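Local coordinates for berberine bridge enzyme-like protein (Arabidopsis thaliana, PDB 5D79), which binds flavin-adenine dinucleotide as an FAD-linked oxidoreductase of the berberine bridge enzyme family and takes part in adaptation to salt stress, at residues Arg506-Lys511 against Ser525-Asn530; Pro416-Gly421 against Tyr499-Phe504; Lys366-Phe371 against Ser453-Met458. One frame throughout, in Å; residues are numbered along the deposited sequence.

Overall arrangement
Interaction 2 links the other two: its centre is about 14 Å from that of interaction 1 and about 19 Å from that of interaction 3, whereas interactions 1 and 3 are about 27 Å apart and do not touch. Phe500 packs on Leu507 of the next helix and on Ile526 of the tail, and Phe504 on Pro527. Elsewhere in interaction 2, His419 stacks on Phe371 of strand 363-372, an edge strand of the seven-stranded antiparallel sheet. Along the chain, interactions 3 and 2 interleave, and interaction 1 follows both. The contacts thus form a continuous run of packed side chains from the C-terminal segments through loop 416-421 to the large sheet, with bound FAD nearby.

Interaction 1: Arg506-Lys511 against Ser525-Asn530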
loop_
_atom_site.group_PDB
_atom_site.type_symbol
_atom_site.label_atom_id
_atom_site.label_comp_id
_atom_site.label_asym_id
_atom_site.label_seq_id
_atom_site.Cartn_x
_atom_site.Cartn_y
_atom_site.Cartn_z
ATOM N N ARG A 506 17.787 -12.574 2.515
ATOM C CA ARG A 506 16.898 -13.719 2.305
ATOM C C ARG A 506 16.058 -13.576 1.029
ATOM O O ARG A 506 15.973 -14.514 0.231
ATOM C CB ARG A 506 15.972 -13.937 3.503
ATOM C CG ARG A 506 15.091 -15.164 3.314
ATOM C CD ARG A 506 14.214 -15.506 4.508
ATOM N NE ARG A 506 13.477 -16.740 4.242
ATOM C CZ ARG A 506 12.519 -17.239 5.015
ATOM N NH1 ARG A 506 12.165 -16.618 6.126
ATOM N NH2 ARG A 506 11.913 -18.363 4.667
ATOM N N LEU A 507 15.448 -12.405 0.844
ATOM C CA LEU A 507 14.654 -12.115 -0.346
ATOM C C LEU A 507 15.449 -12.405 -1.624
ATOM O O LEU A 507 14.918 -12.988 -2.576
ATOM C CB LEU A 507 14.185 -10.657 -0.331
ATOM C CG LEU A 507 13.030 -10.341 0.611
ATOM C CD1 LEU A 507 12.989 -8.862 0.930
ATOM C CD2 LEU A 507 11.717 -10.810 -0.003
ATOM N N VAL A 508 16.723 -12.002 -1.622
ATOM C CA VAL A 508 17.638 -12.227 -2.746
ATOM C C VAL A 508 17.921 -13.715 -2.943
ATOM O O VAL A 508 17.981 -14.197 -4.077
ATOM C CB VAL A 508 18.970 -11.456 -2.545
ATOM C CG1 VAL A 508 20.111 -12.103 -3.311
ATOM C CG2 VAL A 508 18.810 -10.006 -2.972
ATOM N N ARG A 509 18.071 -14.445 -1.842
ATOM C CA ARG A 509 18.234 -15.891 -1.926
ATOM C C ARG A 509 16.971 -16.522 -2.517
ATOM O O ARG A 509 17.042 -17.305 -3.472
ATOM C CB ARG A 509 18.547 -16.496 -0.552
ATOM C CG ARG A 509 19.828 -15.973 0.109
ATOM C CD ARG A 509 21.032 -15.978 -0.827
ATOM N NE ARG A 509 22.298 -15.832 -0.100
ATOM C CZ ARG A 509 22.902 -14.674 0.145
ATOM N NH1 ARG A 509 22.364 -13.535 -0.278
ATOM N NH2 ARG A 509 24.046 -14.652 0.814
ATOM N N VAL A 510 15.816 -16.165 -1.964
ATOM C CA VAL A 510 14.550 -16.692 -2.470
ATOM C C VAL A 510 14.391 -16.308 -3.943
ATOM O O VAL A 510 14.064 -17.153 -4.778
ATOM C CB VAL A 510 13.338 -16.189 -1.643
ATOM C CG1 VAL A 510 12.043 -16.694 -2.246
ATOM C CG2 VAL A 510 13.449 -16.642 -0.196
ATOM N N LYS A 511 14.675 -15.046 -4.260
ATOM C CA LYS A 511 14.622 -14.558 -5.640
ATOM C C LYS A 511 15.488 -15.395 -6.586
ATOM O O LYS A 511 15.090 -15.696 -7.711
ATOM C CB LYS A 511 15.058 -13.091 -5.695
ATOM C CG LYS A 511 15.323 -12.542 -7.085
ATOM C CD LYS A 511 14.067 -12.424 -7.930
ATOM C CE LYS A 511 14.380 -11.666 -9.220
ATOM N NZ LYS A 511 13.273 -11.615 -10.215
ATOM N N SER A 525 13.262 -3.866 -8.421
ATOM C CA SER A 525 13.037 -5.254 -8.020
ATOM C C SER A 525 14.243 -5.859 -7.276
ATOM O O SER A 525 15.376 -5.363 -7.373
ATOM C CB SER A 525 12.677 -6.109 -9.245
ATOM O OG SER A 525 13.714 -6.092 -10.207
ATOM N N ILE A 526 13.973 -6.920 -6.518
ATOM C CA ILE A 526 14.997 -7.642 -5.777
ATOM C C ILE A 526 15.951 -8.292 -6.769
ATOM O O ILE A 526 15.498 -8.960 -7.703
ATOM C CB ILE A 526 14.366 -8.720 -4.862
ATOM C CG1 ILE A 526 13.401 -8.090 -3.846
ATOM C CG2 ILE A 526 15.435 -9.559 -4.168
ATOM C CD1 ILE A 526 14.056 -7.165 -2.839
ATOM N N PRO A 527 17.275 -8.090 -6.586
ATOM C CA PRO A 527 18.261 -8.640 -7.522
ATOM C C PRO A 527 18.635 -10.098 -7.247
ATOM O O PRO A 527 18.432 -10.630 -6.149
ATOM C CB PRO A 527 19.472 -7.735 -7.305
ATOM C CG PRO A 527 19.405 -7.428 -5.844
ATOM C CD PRO A 527 17.922 -7.258 -5.554
ATOM N N LEU A 528 19.184 -10.742 -8.266
ATOM C CA LEU A 528 19.774 -12.052 -8.090
ATOM C C LEU A 528 21.088 -11.932 -7.326
ATOM O O LEU A 528 21.755 -10.898 -7.361
ATOM C CB LEU A 528 20.016 -12.727 -9.441
ATOM C CG LEU A 528 18.863 -13.157 -10.341
ATOM C CD1 LEU A 528 19.433 -13.474 -11.710
ATOM C CD2 LEU A 528 18.142 -14.364 -9.791
ATOM N N VAL A 529 21.460 -13.014 -6.658
ATOM C CA VAL A 529 22.687 -13.084 -5.881
ATOM C C VAL A 529 23.952 -13.074 -6.765
ATOM O O VAL A 529 23.897 -13.375 -7.964
ATOM C CB VAL A 529 22.670 -14.352 -4.988
ATOM C CG1 VAL A 529 23.184 -15.550 -5.756
ATOM C CG2 VAL A 529 23.455 -14.134 -3.698
ATOM N N ASN A 530 25.084 -12.703 -6.165
ATOM C CA ASN A 530 26.378 -12.715 -6.851
ATOM C C ASN A 530 27.010 -14.107 -6.839
ATOM O O ASN A 530 27.155 -14.752 -7.881
ATOM C CB ASN A 530 27.344 -11.703 -6.210
ATOM C CG ASN A 530 27.217 -10.289 -6.794
ATOM O OD1 ASN A 530 26.464 -10.051 -7.743
ATOM N ND2 ASN A 530 27.963 -9.345 -6.215
#
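Helix 504-514, in the part of the chain belonging to the berberine and berberine-like family, is flanked by the extended tail 525-530, and Val508 is the residue around which the two meet. Its two methyls straddle the carbonyl of Pro527: CG2 comes to 3.3 Å from Pro527 O and CG1 to 3.6 Å from the same oxygen. CG2 also meets the branch methyl of Ile526 (Val508 CG2 to Ile526 CG2, 3.6 Å), while CG1 reaches along the tail to Val529 CB at 3.8 Å. A beta-branched residue suits this place because its two methyls can touch different residues of the extended tail at once. Ile526 points its CG2 at the helix, where Lys511 CB joins Val508 in receiving it.

Lys511 uses its chain rather than its charge across the contact. CG lies anti to the backbone N (chi1 168°), and a bend at chi2 of 68° then carries the methylenes past the Ile526 carbonyl, with Lys511 CE 3.3 Å from Ile526 O. The ammonium group finds its partners outside the contact: Asp515 and Asp518 by salt bridges, and the carbonyl oxygens of Ser235 and Phe520. At the more exposed end, the guanidinium of Arg509, paired with Glu505, lies with one face under Val529 CG2, which stands 3.5 Å above the guanidinium plane near its rim.

No direct hydrogen bond joins the two segments, although Thr512 OG1 of the same helix bonds to Val529 N. Pro527 O is buried without a hydrogen-bonding partner, so the contact rests on apolar packing, which probably has to pay for leaving this carbonyl without a hydrogen bond.

Interaction 2: Pro416-Gly421 against Tyr499-Phe504; sequences PFPHRG and YFKNNF
Two hydrogen bonds of unequal quality join Pro416-Gly421 to Tyr499-Phe504. The shorter and straighter runs from Asn503 ND2 to Pro416 O, 2.6 Å long with an N-H...O angle of 154°. The amide nitrogen sits above the carbonyl plane, 58° out of it, and so not on a lone pair, although the separation is short. Asn503 CG is beside its own backbone N (chi1 -76°), which lets the amide nitrogen reach the Pro416 carbonyl. The same ND2 also bonds to Glu412 O, and asparagine suits the place by offering two N-H groups to two carbonyls. The second bond, His419 NE2 to Tyr499 O at 3.3 Å, is weak, and NE2 has another weak partner in Ala469 O.

Helix 488-500 ends here: Lys501 is the first residue to leave helical geometry and has positive phi. In the facing loop, His419 is the centre of an inverse gamma turn, just after the proline that meets the helix end.

Van der Waals contact is concentrated on the ring of that Pro418, which lies against the last carbonyls of the helix. Pro418 CD is 3.2 Å from Tyr499 O, and Pro418 CB is 3.2 Å from Phe500 O. Proline fits because its compact ring presents only C-H groups to these oxygens and has no N-H to be satisfied. The methylenes of Lys501 flank the same ring, Lys501 CB lying 3.8 Å from Pro418 CB. Pro416 O approaches the edge of the Phe500 ring, 3.8 Å from CD1.

Among the ionisable groups, Lys501 NZ stands at the edge of the His419 ring, 4.2 Å from His419 ND1.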
loop_
_atom_site.group_PDB
_atom_site.type_symbol
_atom_site.label_atom_id
_atom_site.label_comp_id
_atom_site.label_asym_id
_atom_site.label_seq_id
_atom_site.Cartn_x
_atom_site.Cartn_y
_atom_site.Cartn_z
ATOM N N PRO A 416 8.794 -10.455 5.243
ATOM C CA PRO A 416 9.783 -9.529 4.672
ATOM C C PRO A 416 9.703 -8.084 5.200
ATOM O O PRO A 416 10.760 -7.453 5.330
ATOM C CB PRO A 416 9.481 -9.587 3.173
ATOM C CG PRO A 416 8.999 -10.991 2.967
ATOM C CD PRO A 416 8.182 -11.306 4.209
ATOM N N PHE A 417 8.505 -7.584 5.510
ATOM C CA PHE A 417 8.353 -6.269 6.136
ATOM C C PHE A 417 9.175 -6.206 7.435
ATOM O O PHE A 417 8.933 -6.973 8.375
ATOM C CB PHE A 417 6.868 -5.978 6.409
ATOM C CG PHE A 417 6.618 -4.639 7.032
ATOM C CD1 PHE A 417 6.710 -4.469 8.409
ATOM C CD2 PHE A 417 6.287 -3.549 6.241
ATOM C CE1 PHE A 417 6.488 -3.238 8.991
ATOM C CE2 PHE A 417 6.053 -2.311 6.813
ATOM C CZ PHE A 417 6.154 -2.155 8.198
ATOM N N PRO A 418 10.162 -5.299 7.488
ATOM C CA PRO A 418 11.143 -5.350 8.572
ATOM C C PRO A 418 10.865 -4.432 9.762
ATOM O O PRO A 418 11.517 -4.563 10.799
ATOM C CB PRO A 418 12.417 -4.896 7.866
ATOM C CG PRO A 418 11.918 -3.828 6.957
ATOM C CD PRO A 418 10.593 -4.370 6.427
ATOM N N HIS A 419 9.933 -3.502 9.609
ATOM C CA HIS A 419 9.799 -2.402 10.560
ATOM C C HIS A 419 8.897 -2.752 11.725
ATOM O O HIS A 419 7.721 -2.399 11.747
ATOM C CB HIS A 419 9.275 -1.166 9.840
ATOM C CG HIS A 419 9.951 -0.922 8.535
ATOM N ND1 HIS A 419 11.200 -0.354 8.442
ATOM C CD2 HIS A 419 9.573 -1.212 7.271
ATOM C CE1 HIS A 419 11.556 -0.289 7.175
ATOM N NE2 HIS A 419 10.584 -0.797 6.444
ATOM N N ARG A 420 9.466 -3.440 12.700
ATOM C CA ARG A 420 8.696 -3.925 13.832
ATOM C C ARG A 420 9.161 -3.228 15.116
ATOM O O ARG A 420 9.192 -2.005 15.160
ATOM C CB ARG A 420 8.804 -5.456 13.935
ATOM C CG ARG A 420 8.469 -6.194 12.624
ATOM C CD ARG A 420 7.024 -6.013 12.142
ATOM N NE ARG A 420 6.735 -6.932 11.041
ATOM C CZ ARG A 420 5.517 -7.300 10.635
ATOM N NH1 ARG A 420 4.421 -6.832 11.233
ATOM N NH2 ARG A 420 5.394 -8.150 9.624
ATOM N N GLY A 421 9.514 -3.994 16.147
ATOM C CA GLY A 421 9.973 -3.428 17.402
ATOM C C GLY A 421 11.058 -2.388 17.226
ATOM O O GLY A 421 11.941 -2.525 16.373
ATOM N N TYR A 499 13.954 -0.592 2.268
ATOM C CA TYR A 499 12.641 -1.215 2.274
ATOM C C TYR A 499 12.560 -2.425 3.202
ATOM O O TYR A 499 11.548 -2.631 3.863
ATOM C CB TYR A 499 12.278 -1.674 0.869
ATOM C CG TYR A 499 11.905 -0.619 -0.140
ATOM C CD1 TYR A 499 11.131 0.485 0.207
ATOM C CD2 TYR A 499 12.277 -0.765 -1.474
ATOM C CE1 TYR A 499 10.767 1.435 -0.757
ATOM C CE2 TYR A 499 11.911 0.173 -2.437
ATOM C CZ TYR A 499 11.158 1.263 -2.076
ATOM O OH TYR A 499 10.818 2.174 -3.040
ATOM N N PHE A 500 13.619 -3.241 3.224
ATOM C CA PHE A 500 13.548 -4.556 3.847
ATOM C C PHE A 500 14.562 -4.827 4.953
ATOM O O PHE A 500 14.501 -5.882 5.588
ATOM C CB PHE A 500 13.702 -5.622 2.774
ATOM C CG PHE A 500 12.661 -5.542 1.707
ATOM C CD1 PHE A 500 11.332 -5.777 2.010
ATOM C CD2 PHE A 500 13.004 -5.235 0.407
ATOM C CE1 PHE A 500 10.369 -5.710 1.044
ATOM C CE2 PHE A 500 12.037 -5.168 -0.566
ATOM C CZ PHE A 500 10.714 -5.406 -0.244
ATOM N N LYS A 501 15.483 -3.885 5.168
ATOM C CA LYS A 501 16.539 -3.980 6.189
ATOM C C LYS A 501 17.254 -5.339 6.197
ATOM O O LYS A 501 17.809 -5.741 5.180
ATOM C CB LYS A 501 15.969 -3.659 7.573
ATOM C CG LYS A 501 15.409 -2.240 7.658
ATOM C CD LYS A 501 15.483 -1.687 9.070
ATOM C CE LYS A 501 15.459 -0.171 9.060
ATOM N NZ LYS A 501 14.921 0.374 10.335
ATOM N N ASN A 502 17.244 -6.047 7.322
ATOM C CA ASN A 502 17.986 -7.310 7.418
ATOM C C ASN A 502 17.344 -8.455 6.638
ATOM O O ASN A 502 17.933 -9.525 6.488
ATOM C CB ASN A 502 18.153 -7.712 8.881
ATOM C CG ASN A 502 18.886 -6.660 9.682
ATOM O OD1 ASN A 502 19.910 -6.149 9.248
ATOM N ND2 ASN A 502 18.348 -6.306 10.842
ATOM N N ASN A 503 16.137 -8.221 6.134
ATOM C CA ASN A 503 15.422 -9.218 5.350
ATOM C C ASN A 503 15.843 -9.238 3.889
ATOM O O ASN A 503 15.423 -10.116 3.135
ATOM C CB ASN A 503 13.914 -8.975 5.428
ATOM C CG ASN A 503 13.310 -9.408 6.749
ATOM O OD1 ASN A 503 13.830 -10.307 7.431
ATOM N ND2 ASN A 503 12.187 -8.793 7.106
ATOM N N PHE A 504 16.650 -8.266 3.479
ATOM C CA PHE A 504 17.019 -8.145 2.069
ATOM C C PHE A 504 17.790 -9.364 1.530
ATOM O O PHE A 504 17.517 -9.821 0.421
ATOM C CB PHE A 504 17.839 -6.876 1.837
ATOM C CG PHE A 504 18.340 -6.726 0.418
ATOM C CD1 PHE A 504 17.456 -6.417 -0.617
ATOM C CD2 PHE A 504 19.691 -6.888 0.118
ATOM C CE1 PHE A 504 17.910 -6.274 -1.921
ATOM C CE2 PHE A 504 20.152 -6.750 -1.177
ATOM C CZ PHE A 504 19.259 -6.442 -2.203
#

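Interaction 3: Lys366-Phe371 against Ser453-Met458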
loop_
_atom_site.group_PDB
_atom_site.type_symbol
_atom_site.label_atom_id
_atom_site.label_comp_id
_atom_site.label_asym_id
_atom_site.label_seq_id
_atom_site.Cartn_x
_atom_site.Cartn_y
_atom_site.Cartn_z
ATOM N N LYS A 366 2.683 12.844 -4.950
ATOM C CA LYS A 366 4.020 12.344 -4.701
ATOM C C LYS A 366 4.091 12.014 -3.218
ATOM O O LYS A 366 3.761 12.854 -2.384
ATOM C CB LYS A 366 5.079 13.370 -5.081
ATOM C CG LYS A 366 6.467 12.964 -4.658
ATOM C CD LYS A 366 6.846 11.623 -5.258
ATOM C CE LYS A 366 8.186 11.171 -4.722
ATOM N NZ LYS A 366 8.695 9.911 -5.346
ATOM N N GLY A 367 4.493 10.788 -2.890
ATOM C CA GLY A 367 4.612 10.373 -1.506
ATOM C C GLY A 367 5.979 9.811 -1.163
ATOM O O GLY A 367 6.633 9.166 -1.989
ATOM N N LYS A 368 6.408 10.081 0.070
ATOM C CA LYS A 368 7.624 9.511 0.661
ATOM C C LYS A 368 7.291 9.143 2.098
ATOM O O LYS A 368 6.315 9.641 2.643
ATOM C CB LYS A 368 8.789 10.505 0.607
ATOM C CG LYS A 368 9.038 11.110 -0.786
ATOM C CD LYS A 368 10.151 12.165 -0.771
ATOM C CE LYS A 368 11.541 11.550 -0.709
ATOM N NZ LYS A 368 12.011 11.074 -2.027
ATOM N N ASP A 369 8.064 8.267 2.727
ATOM C CA ASP A 369 7.776 7.993 4.123
ATOM C C ASP A 369 9.032 7.656 4.938
ATOM O O ASP A 369 10.129 7.541 4.396
ATOM C CB ASP A 369 6.701 6.898 4.230
ATOM C CG ASP A 369 7.257 5.480 4.209
ATOM O OD1 ASP A 369 8.238 5.191 3.499
ATOM O OD2 ASP A 369 6.672 4.632 4.918
ATOM N N ASP A 370 8.839 7.555 6.251
ATOM C CA ASP A 370 9.896 7.376 7.226
ATOM C C ASP A 370 9.397 6.561 8.415
ATOM O O ASP A 370 8.191 6.422 8.652
ATOM C CB ASP A 370 10.395 8.728 7.744
ATOM C CG ASP A 370 11.520 9.296 6.937
ATOM O OD1 ASP A 370 12.466 8.549 6.614
ATOM O OD2 ASP A 370 11.473 10.508 6.650
ATOM N N PHE A 371 10.345 6.061 9.190
ATOM C CA PHE A 371 10.038 5.438 10.451
ATOM C C PHE A 371 10.753 6.214 11.548
ATOM O O PHE A 371 11.933 6.534 11.422
ATOM C CB PHE A 371 10.433 3.960 10.432
ATOM C CG PHE A 371 9.570 3.140 9.530
ATOM C CD1 PHE A 371 9.868 3.035 8.174
ATOM C CD2 PHE A 371 8.421 2.524 10.015
ATOM C CE1 PHE A 371 9.044 2.314 7.320
ATOM C CE2 PHE A 371 7.594 1.792 9.167
ATOM C CZ PHE A 371 7.905 1.693 7.816
ATOM N N SER A 453 11.616 18.387 0.221
ATOM C CA SER A 453 12.217 19.325 1.164
ATOM C C SER A 453 11.902 18.988 2.622
ATOM O O SER A 453 12.774 19.095 3.488
ATOM C CB SER A 453 11.762 20.753 0.844
ATOM O OG SER A 453 12.443 21.698 1.648
ATOM N N VAL A 454 10.666 18.576 2.893
ATOM C CA VAL A 454 10.272 18.210 4.253
ATOM C C VAL A 454 10.960 16.900 4.645
ATOM O O VAL A 454 11.381 16.727 5.787
ATOM C CB VAL A 454 8.701 18.099 4.413
ATOM C CG1 VAL A 454 8.093 17.046 3.497
ATOM C CG2 VAL A 454 8.313 17.825 5.860
ATOM N N TYR A 455 11.098 15.997 3.682
ATOM C CA TYR A 455 11.780 14.726 3.892
ATOM C C TYR A 455 13.243 14.955 4.248
ATOM O O TYR A 455 13.765 14.378 5.215
ATOM C CB TYR A 455 11.659 13.869 2.638
ATOM C CG TYR A 455 12.355 12.517 2.657
ATOM C CD1 TYR A 455 13.680 12.379 2.235
ATOM C CD2 TYR A 455 11.666 11.366 3.022
ATOM C CE1 TYR A 455 14.305 11.139 2.214
ATOM C CE2 TYR A 455 12.289 10.119 2.999
ATOM C CZ TYR A 455 13.602 10.017 2.593
ATOM O OH TYR A 455 14.204 8.789 2.570
ATOM N N GLU A 456 13.904 15.803 3.465
ATOM C CA GLU A 456 15.280 16.176 3.768
ATOM C C GLU A 456 15.363 16.788 5.174
ATOM O O GLU A 456 16.279 16.478 5.938
ATOM C CB GLU A 456 15.837 17.148 2.720
ATOM C CG GLU A 456 16.036 16.541 1.339
ATOM C CD GLU A 456 16.882 15.286 1.358
ATOM O OE1 GLU A 456 18.011 15.342 1.880
ATOM O OE2 GLU A 456 16.417 14.238 0.858
ATOM N N PHE A 457 14.395 17.632 5.516
ATOM C CA PHE A 457 14.413 18.258 6.817
ATOM C C PHE A 457 14.360 17.211 7.922
ATOM O O PHE A 457 15.012 17.363 8.956
ATOM C CB PHE A 457 13.258 19.242 7.005
ATOM C CG PHE A 457 13.100 19.675 8.435
ATOM C CD1 PHE A 457 14.023 20.542 9.013
ATOM C CD2 PHE A 457 12.082 19.165 9.224
ATOM C CE1 PHE A 457 13.917 20.918 10.341
ATOM C CE2 PHE A 457 11.975 19.537 10.557
ATOM C CZ PHE A 457 12.897 20.416 11.116
ATOM N N MET A 458 13.596 16.147 7.696
ATOM C CA MET A 458 13.334 15.154 8.741
ATOM C C MET A 458 14.485 14.175 8.972
ATOM O O MET A 458 14.430 13.385 9.909
ATOM C CB MET A 458 12.061 14.369 8.409
ATOM C CG MET A 458 10.782 15.151 8.601
ATOM S SD MET A 458 10.440 15.456 10.344
ATOM C CE MET A 458 10.158 13.790 10.926
HETATM O O HOH W 1 12.346 6.680 3.009
#
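Tyr455 is the helix residue that spans the distance between the axes, laying its ring against strand 363-372, where Lys368 and Asp370 are its partners. This is an edge strand of the seven-stranded antiparallel sheet, paired with strand 425-434, and helix 441-458 packs on the sheet here. The two short axes run nearly parallel, 12° apart, with a closest approach of 9.5 Å. Tyr455 CG is anti to the backbone N (chi1 178°), which sends the ring toward the strand. Tyrosine suits the place by having both a flat face for the lysine and a hydroxyl for a water.

Lys368 lies over one face of that ring. Its chain bends at chi3 and chi4, bringing CE to 3.6 Å from the Tyr455 ring centroid in a CH-pi contact. NZ stands above the same face, 4.8 Å from the Tyr455 centroid and close to the ring normal, a cation-pi arrangement. Lysine suits this face because its methylenes can lie on the ring while its ammonium reaches on to a salt bridge with Asp475.

Asp370, two residues on and so on the same side of the strand, turns its carboxylate nearly parallel to the ring, 13° between planes, with OD2 3.7 Å from Tyr455 CD2. The charge is well provided for: Asp370 OD1 pairs with Arg467 NE and OD2 accepts from the Tyr429 hydroxyl. Arg467 makes its own cation-pi contact with Tyr455.

Between these two, Asp369 O meets the ring edge, 3.6 Å from Tyr455 CE2. A water hydrogen-bonds to Tyr455 OH at 2.8 Å and donates to Asp369 O, also at 2.8 Å.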